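Local structure of cysteine desulfurase (Fervidobacterium islandicum, 6A6E) at residues A[31-36]-A[410-415]; A[325-328]-A[333-336]; A[357-362]-A[395-400]. The protein catalyses the pyridoxal-phosphate-dependent removal of sulfur from L-cysteine and, as a SufS-type enzyme, probably supplies that sulfur for iron-sulfur cluster assembly. One frame throughout, in Å; residues are numbered along the deposited sequence.

Interaction 1: A[31-36]-A[410-415]; sequences GKRLVY and IDVLIE
Val35 and Val412 join the N-terminal strand 32-36 to helix 407-423, close to the C-terminus, in the small alpha/beta domain of a fold-type I (class-V aminotransferase) enzyme. The apolar part is slight: CG2 of Val35 meets CG1 of Val412 at 4.3 Å, although their CA atoms are 7.8 Å apart. Val412 has CG1 anti to its backbone nitrogen (chi1 -179°), which brings this methyl up to the strand. Val368 of the neighbouring strand 368-373 touches both valines.

The charged part lies at the edge of the contact. The extended side chain of Arg33 passes Val35, whose CG2 sits 3.7 Å above the plane of the guanidinium, off-centre over the group. NH2 of Arg33 also comes to 4.3 Å from CG2 of Val412, obliquely. The guanidinium makes salt bridges to Glu408 and Asp409 in the first turn of the same helix, and both fix it close to the two valines.

The third link runs through solvent. NZ of Lys32 and OE2 of Glu415 stand 4.7 Å apart, too far for a direct salt bridge. A single water spans them, accepting from Lys32 NZ at 2.9 Å and donating to Glu415 OE2 at 2.6 Å.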
loop_
_atom_site.group_PDB
_atom_site.type_symbol
_atom_site.label_atom_id
_atom_site.label_comp_id
_atom_site.label_asym_id
_atom_site.label_seq_id
_atom_site.Cartn_x
_atom_site.Cartn_y
_atom_site.Cartn_z
ATOM N N GLY A 31 30.318 9.615 16.355
ATOM C CA GLY A 31 30.757 9.123 17.641
ATOM C C GLY A 31 29.807 9.257 18.810
ATOM O O GLY A 31 30.196 8.916 19.911
ATOM N N LYS A 32 28.573 9.723 18.601
ATOM C CA LYS A 32 27.541 9.694 19.656
ATOM C C LYS A 32 26.377 8.731 19.292
ATOM O O LYS A 32 25.956 8.641 18.116
ATOM C CB LYS A 32 26.997 11.079 19.894
ATOM C CG LYS A 32 28.082 12.061 20.264
ATOM C CD LYS A 32 27.495 13.333 20.750
ATOM C CE LYS A 32 28.590 14.282 21.227
ATOM N NZ LYS A 32 27.923 15.263 22.126
ATOM N N ARG A 33 25.871 8.019 20.290
ATOM C CA ARG A 33 24.803 7.087 20.045
ATOM C C ARG A 33 23.568 7.843 19.532
ATOM O O ARG A 33 23.319 9.030 19.856
ATOM C CB ARG A 33 24.453 6.261 21.289
ATOM C CG ARG A 33 23.710 7.053 22.348
ATOM C CD ARG A 33 23.437 6.269 23.631
ATOM N NE ARG A 33 22.713 7.110 24.590
ATOM C CZ ARG A 33 21.401 7.278 24.627
ATOM N NH1 ARG A 33 20.609 6.607 23.775
ATOM N NH2 ARG A 33 20.862 8.114 25.521
ATOM N N LEU A 34 22.815 7.111 18.723
ATOM C CA LEU A 34 21.570 7.604 18.143
ATOM C C LEU A 34 20.593 7.840 19.250
ATOM O O LEU A 34 20.274 6.961 20.036
ATOM C CB LEU A 34 21.004 6.601 17.102
ATOM C CG LEU A 34 19.558 6.920 16.651
ATOM C CD1 LEU A 34 19.520 8.269 15.901
ATOM C CD2 LEU A 34 19.004 5.786 15.806
ATOM N N VAL A 35 20.114 9.062 19.332
ATOM C CA VAL A 35 19.038 9.398 20.219
ATOM C C VAL A 35 17.806 9.719 19.325
ATOM O O VAL A 35 17.648 10.842 18.850
ATOM C CB VAL A 35 19.416 10.583 21.143
ATOM C CG1 VAL A 35 18.205 11.033 21.922
ATOM C CG2 VAL A 35 20.503 10.134 22.140
ATOM N N TYR A 36 16.901 8.756 19.171
ATOM C CA TYR A 36 15.831 8.869 18.141
ATOM C C TYR A 36 14.593 9.481 18.732
ATOM O O TYR A 36 13.862 8.825 19.481
ATOM C CB TYR A 36 15.524 7.522 17.491
ATOM C CG TYR A 36 14.581 7.629 16.315
ATOM C CD1 TYR A 36 15.042 7.977 15.064
ATOM C CD2 TYR A 36 13.226 7.458 16.469
ATOM C CE1 TYR A 36 14.182 8.138 13.987
ATOM C CE2 TYR A 36 12.358 7.524 15.366
ATOM C CZ TYR A 36 12.832 7.888 14.149
ATOM O OH TYR A 36 11.998 7.977 13.065
ATOM N N ILE A 410 16.236 12.053 26.665
ATOM C CA ILE A 410 15.705 13.375 26.858
ATOM C C ILE A 410 16.791 14.359 27.421
ATOM O O ILE A 410 16.912 15.524 26.933
ATOM C CB ILE A 410 14.465 13.288 27.727
ATOM C CG1 ILE A 410 13.360 12.577 26.936
ATOM C CG2 ILE A 410 13.969 14.657 28.146
ATOM C CD1 ILE A 410 12.115 12.247 27.718
ATOM N N ASP A 411 17.598 13.877 28.376
ATOM C CA ASP A 411 18.705 14.694 28.945
ATOM C C ASP A 411 19.737 15.063 27.878
ATOM O O ASP A 411 20.273 16.175 27.881
ATOM C CB ASP A 411 19.431 13.937 30.085
ATOM C CG ASP A 411 18.566 13.774 31.329
ATOM O OD1 ASP A 411 17.583 14.465 31.465
ATOM O OD2 ASP A 411 18.875 12.957 32.206
ATOM N N VAL A 412 20.013 14.153 26.946
ATOM C CA VAL A 412 20.830 14.531 25.795
ATOM C C VAL A 412 20.194 15.637 24.949
ATOM O O VAL A 412 20.908 16.564 24.501
ATOM C CB VAL A 412 21.246 13.317 24.938
ATOM C CG1 VAL A 412 22.114 13.729 23.746
ATOM C CG2 VAL A 412 21.978 12.301 25.802
ATOM N N LEU A 413 18.866 15.558 24.707
ATOM C CA LEU A 413 18.182 16.588 23.943
ATOM C C LEU A 413 18.401 17.938 24.641
ATOM O O LEU A 413 18.731 18.936 23.998
ATOM C CB LEU A 413 16.680 16.288 23.808
ATOM C CG LEU A 413 15.816 17.456 23.325
ATOM C CD1 LEU A 413 16.194 17.824 21.903
ATOM C CD2 LEU A 413 14.339 17.172 23.410
ATOM N N ILE A 414 18.195 17.968 25.952
ATOM C CA ILE A 414 18.268 19.228 26.763
ATOM C C ILE A 414 19.700 19.803 26.705
ATOM O O ILE A 414 19.872 21.004 26.428
ATOM C CB ILE A 414 17.810 19.016 28.222
ATOM C CG1 ILE A 414 16.322 18.601 28.282
ATOM C CG2 ILE A 414 17.986 20.276 29.078
ATOM C CD1 ILE A 414 15.299 19.592 27.774
ATOM N N GLU A 415 20.701 18.945 26.897
ATOM C CA GLU A 415 22.109 19.323 26.805
ATOM C C GLU A 415 22.376 19.930 25.415
ATOM O O GLU A 415 23.056 20.952 25.272
ATOM C CB GLU A 415 23.019 18.091 27.028
ATOM C CG GLU A 415 24.492 18.318 26.716
ATOM C CD GLU A 415 25.352 17.044 26.782
ATOM O OE1 GLU A 415 24.925 16.036 27.395
ATOM O OE2 GLU A 415 26.478 17.043 26.221
HETATM O O HOH W 1 26.350 15.065 24.519
#

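Interaction 2: A[325-328]-A[333-336]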
loop_
_atom_site.group_PDB
_atom_site.type_symbol
_atom_site.label_atom_id
_atom_site.label_comp_id
_atom_site.label_asym_id
_atom_site.label_seq_id
_atom_site.Cartn_x
_atom_site.Cartn_y
_atom_site.Cartn_z
ATOM N N LYS A 325 11.099 19.177 31.537
ATOM C CA LYS A 325 12.400 19.676 31.239
ATOM C C LYS A 325 12.358 20.803 30.217
ATOM O O LYS A 325 13.200 21.725 30.291
ATOM C CB LYS A 325 13.324 18.558 30.759
ATOM C CG LYS A 325 13.654 17.528 31.821
ATOM C CD LYS A 325 14.178 18.195 33.090
ATOM C CE LYS A 325 14.942 17.209 33.924
ATOM N NZ LYS A 325 14.779 17.499 35.376
ATOM N N MET A 326 11.414 20.737 29.265
ATOM C CA MET A 326 11.331 21.753 28.227
ATOM C C MET A 326 10.807 23.031 28.817
ATOM O O MET A 326 11.298 24.099 28.484
ATOM C CB MET A 326 10.492 21.356 27.019
ATOM C CG MET A 326 11.124 20.241 26.202
ATOM S SD MET A 326 12.622 20.663 25.313
ATOM C CE MET A 326 11.894 21.946 24.343
ATOM N N MET A 327 9.810 22.928 29.681
ATOM C CA MET A 327 9.236 24.103 30.318
ATOM C C MET A 327 10.214 24.856 31.241
ATOM O O MET A 327 9.968 25.974 31.561
ATOM C CB MET A 327 7.976 23.742 31.108
ATOM C CG MET A 327 6.801 23.281 30.263
ATOM S SD MET A 327 6.466 24.465 28.958
ATOM C CE MET A 327 5.604 25.744 29.886
ATOM N N GLU A 328 11.310 24.243 31.660
ATOM C CA GLU A 328 12.274 24.885 32.557
ATOM C C GLU A 328 13.216 25.797 31.775
ATOM O O GLU A 328 13.866 26.627 32.391
ATOM C CB GLU A 328 13.130 23.829 33.284
ATOM C CG GLU A 328 12.436 23.155 34.460
ATOM C CD GLU A 328 13.145 21.922 35.012
ATOM O OE1 GLU A 328 14.320 21.639 34.657
ATOM O OE2 GLU A 328 12.499 21.210 35.817
ATOM N N GLU A 333 10.236 28.624 23.283
ATOM C CA GLU A 333 8.769 28.798 23.262
ATOM C C GLU A 333 8.119 27.393 22.920
ATOM O O GLU A 333 8.476 26.793 21.911
ATOM C CB GLU A 333 8.390 29.820 22.216
ATOM C CG GLU A 333 6.913 30.126 22.139
ATOM C CD GLU A 333 6.607 31.286 21.202
ATOM O OE1 GLU A 333 6.572 31.107 19.941
ATOM O OE2 GLU A 333 6.334 32.413 21.744
ATOM N N VAL A 334 7.221 26.893 23.787
ATOM C CA VAL A 334 6.570 25.575 23.681
ATOM C C VAL A 334 5.113 25.722 23.199
ATOM O O VAL A 334 4.423 26.595 23.639
ATOM C CB VAL A 334 6.648 24.814 25.007
ATOM C CG1 VAL A 334 5.792 23.548 24.974
ATOM C CG2 VAL A 334 8.084 24.429 25.255
ATOM N N TYR A 335 4.664 24.889 22.265
ATOM C CA TYR A 335 3.269 24.959 21.793
ATOM C C TYR A 335 2.441 23.830 22.351
ATOM O O TYR A 335 2.960 22.790 22.749
ATOM C CB TYR A 335 3.191 25.071 20.245
ATOM C CG TYR A 335 4.200 26.098 19.742
ATOM C CD1 TYR A 335 3.945 27.448 19.816
ATOM C CD2 TYR A 335 5.451 25.698 19.321
ATOM C CE1 TYR A 335 4.891 28.401 19.448
ATOM C CE2 TYR A 335 6.404 26.620 18.916
ATOM C CZ TYR A 335 6.145 27.973 19.032
ATOM O OH TYR A 335 7.120 28.851 18.634
ATOM N N GLY A 336 1.139 24.034 22.391
ATOM C CA GLY A 336 0.222 23.014 22.879
ATOM C C GLY A 336 -0.182 23.244 24.341
ATOM O O GLY A 336 0.255 24.189 24.951
#
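Val334 packs against Met326 and Met327, residues near the C-terminal end of helix 308-327, just before the chain turns into strand 332-334. This is a tight connection from helix to edge strand, with four residues between the two segments, and the strand lies at the border of the six-stranded sheet of the small domain.

The snug part is centred on the sulfur of Met327. SD stands 4.0 Å from both CB and CG2 of Val334 and 4.1 Å from CG1, so it rests against the whole branched end of the valine. The methionine reaches it by curling: CG is anti to its carbonyl carbon (chi1 -67°), and bends at chi2 and chi3 turn the chain back toward the strand. Although this fit is close, Met327 lies on the solvent side, with Ile338 of the following loop beside it.

The inner side is looser across the two segments but better buried. Met326 offers its CB to CG2 of Val334 at 4.3 Å, while the rest of its chain runs into the core among Val346, Phe348, Ile414 and Leu417.

On the other face of the strand Glu333 points away from the helix. OH of Tyr335 donates to OE1 of Glu333 at 2.7 Å, meeting the anti lone pair of that oxygen, and Ser388 OG and Lys389 N also bind this carboxylate. The strand therefore has two chemistries: the buried charge is met by directional bonds, whereas between these two segments the helix meets the strand through apolar contact, with no hydrogen bond.

Interaction 3: A[357-362]-A[395-400]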
loop_
_atom_site.group_PDB
_atom_site.type_symbol
_atom_site.label_atom_id
_atom_site.label_comp_id
_atom_site.label_asym_id
_atom_site.label_seq_id
_atom_site.Cartn_x
_atom_site.Cartn_y
_atom_site.Cartn_z
ATOM N N ASP A 357 18.261 24.861 11.770
ATOM C CA ASP A 357 19.556 24.873 12.481
ATOM C C ASP A 357 19.494 24.091 13.782
ATOM O O ASP A 357 20.451 23.438 14.142
ATOM C CB ASP A 357 20.033 26.297 12.802
ATOM C CG ASP A 357 20.275 27.136 11.561
ATOM O OD1 ASP A 357 20.642 26.531 10.519
ATOM O OD2 ASP A 357 20.059 28.381 11.634
ATOM N N VAL A 358 18.386 24.188 14.529
ATOM C CA VAL A 358 18.236 23.381 15.783
ATOM C C VAL A 358 18.340 21.887 15.476
ATOM O O VAL A 358 19.127 21.193 16.099
ATOM C CB VAL A 358 16.936 23.702 16.532
ATOM C CG1 VAL A 358 16.767 22.815 17.753
ATOM C CG2 VAL A 358 16.897 25.160 16.940
ATOM N N SER A 359 17.563 21.410 14.478
ATOM C CA SER A 359 17.578 20.015 14.129
ATOM C C SER A 359 18.951 19.616 13.528
ATOM O O SER A 359 19.435 18.493 13.751
ATOM C CB SER A 359 16.425 19.700 13.155
ATOM O OG SER A 359 15.188 19.744 13.824
ATOM N N HIS A 360 19.574 20.516 12.767
ATOM C CA HIS A 360 20.811 20.162 12.142
ATOM C C HIS A 360 21.883 19.926 13.223
ATOM O O HIS A 360 22.532 18.914 13.242
ATOM C CB HIS A 360 21.288 21.236 11.149
ATOM C CG HIS A 360 22.663 20.942 10.668
ATOM N ND1 HIS A 360 22.922 19.964 9.749
ATOM C CD2 HIS A 360 23.880 21.376 11.120
ATOM C CE1 HIS A 360 24.241 19.832 9.605
ATOM N NE2 HIS A 360 24.843 20.679 10.429
ATOM N N ILE A 361 22.012 20.859 14.166
ATOM C CA ILE A 361 23.080 20.781 15.200
ATOM C C ILE A 361 22.784 19.605 16.137
ATOM O O ILE A 361 23.668 18.797 16.412
ATOM C CB ILE A 361 23.247 22.114 15.979
ATOM C CG1 ILE A 361 23.790 23.204 15.067
ATOM C CG2 ILE A 361 24.168 21.899 17.172
ATOM C CD1 ILE A 361 23.501 24.635 15.527
ATOM N N LEU A 362 21.526 19.434 16.513
ATOM C CA LEU A 362 21.125 18.250 17.348
ATOM C C LEU A 362 21.562 16.948 16.747
ATOM O O LEU A 362 22.206 16.091 17.448
ATOM C CB LEU A 362 19.617 18.221 17.646
ATOM C CG LEU A 362 19.178 19.274 18.631
ATOM C CD1 LEU A 362 17.693 19.172 18.891
ATOM C CD2 LEU A 362 19.911 19.049 19.917
ATOM N N SER A 395 7.190 27.725 11.484
ATOM C CA SER A 395 7.584 26.356 11.583
ATOM C C SER A 395 8.059 26.145 12.987
ATOM O O SER A 395 8.198 27.125 13.754
ATOM C CB SER A 395 8.717 26.003 10.605
ATOM O OG SER A 395 9.725 26.982 10.635
ATOM N N THR A 396 8.292 24.873 13.352
ATOM C CA THR A 396 8.778 24.534 14.692
ATOM C C THR A 396 9.709 23.363 14.628
ATOM O O THR A 396 9.816 22.709 13.608
ATOM C CB THR A 396 7.641 24.168 15.717
ATOM O OG1 THR A 396 7.326 22.779 15.598
ATOM C CG2 THR A 396 6.383 25.021 15.517
ATOM N N VAL A 397 10.356 23.111 15.751
ATOM C CA VAL A 397 11.139 21.953 15.966
ATOM C C VAL A 397 10.191 21.000 16.735
ATOM O O VAL A 397 9.333 21.455 17.507
ATOM C CB VAL A 397 12.389 22.263 16.826
ATOM C CG1 VAL A 397 13.234 21.025 17.043
ATOM C CG2 VAL A 397 13.262 23.327 16.171
ATOM N N ARG A 398 10.399 19.702 16.578
ATOM C CA ARG A 398 9.563 18.704 17.287
ATOM C C ARG A 398 10.380 17.493 17.709
ATOM O O ARG A 398 11.131 16.919 16.930
ATOM C CB ARG A 398 8.327 18.332 16.476
ATOM C CG ARG A 398 7.350 17.440 17.264
ATOM C CD ARG A 398 6.337 16.729 16.339
ATOM N NE ARG A 398 7.022 15.853 15.392
ATOM C CZ ARG A 398 6.473 15.356 14.302
ATOM N NH1 ARG A 398 5.213 15.646 14.033
ATOM N NH2 ARG A 398 7.187 14.549 13.494
ATOM N N ALA A 399 10.287 17.207 19.018
ATOM C CA ALA A 399 10.840 16.025 19.651
ATOM C C ALA A 399 9.675 15.138 20.140
ATOM O O ALA A 399 8.768 15.596 20.801
ATOM C CB ALA A 399 11.773 16.367 20.806
ATOM N N SER A 400 9.750 13.862 19.796
ATOM C CA SER A 400 8.670 12.923 20.078
ATOM C C SER A 400 9.237 11.617 20.621
ATOM O O SER A 400 10.253 11.119 20.109
ATOM C CB SER A 400 7.842 12.746 18.800
ATOM O OG SER A 400 8.639 12.320 17.685
#
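Helix 355-366 lies against strand 396-400 with Ser359 and Val397 as its nearest backbone positions, their CA atoms 7.0 Å apart. Val397 presents its side chain to the helix and fits against the successive residues Val358 and Ser359.

Both methyls reach Val358, and one of them also reaches Ser359. CG2 approaches CB of Val358 at 3.7 Å and CG1 of the same residue at 3.9 Å. The other methyl, CG1, is anti to the backbone nitrogen (chi1 -179°); there it touches CG1 of Val358 at 4.0 Å and, also at 4.0 Å, OG of Ser359. That last approach is a van der Waals contact; the hydroxyl has its polar partner in Thr370 OG1 on the adjacent strand 368-373, which satisfies a buried polar atom beside an apolar side chain.

In the small domain of this fold-type I enzyme, strand 396-400 runs inside the sheet, between strands 345-350 and 368-373, and the helix packs on one of its faces. Phe348 flanks Val397 on the sheet, and Leu417 of helix 407-423 adds to Val358. Replacing Val397 with an alanine would probably open a gap beside Val358, where both methyls now pack, and take away the methyl that lies against Ser359.

The next residue, Arg398, points away from the helix. From that face its NH1 binds the backbone oxygen of Asn187, a residue of the pyridoxal-phosphate pocket, and its NH2 holds a citrate probably taken up from the crystallisation liquor.

In the fold
All three contacts set helices against the same six-stranded sheet, at different depths. Interaction 3 is the buried one throughout, on an inner strand; interaction 2 lies at the border strand 332-334, mostly buried, with Met327 on its solvent side; interaction 1 is the most polar and only partly buried, with charges and a water around one valine pair. None has a direct hydrogen bond between its segments. Helix 407-423 ties them together: Leu413 CD1 meets Leu362 CD1 of interaction 3 at 3.6 Å, and Ile414 CD1 reaches Lys325 CB of interaction 2 at 3.7 Å. Interactions 2 and 3 also touch directly, through Tyr335 and Thr396.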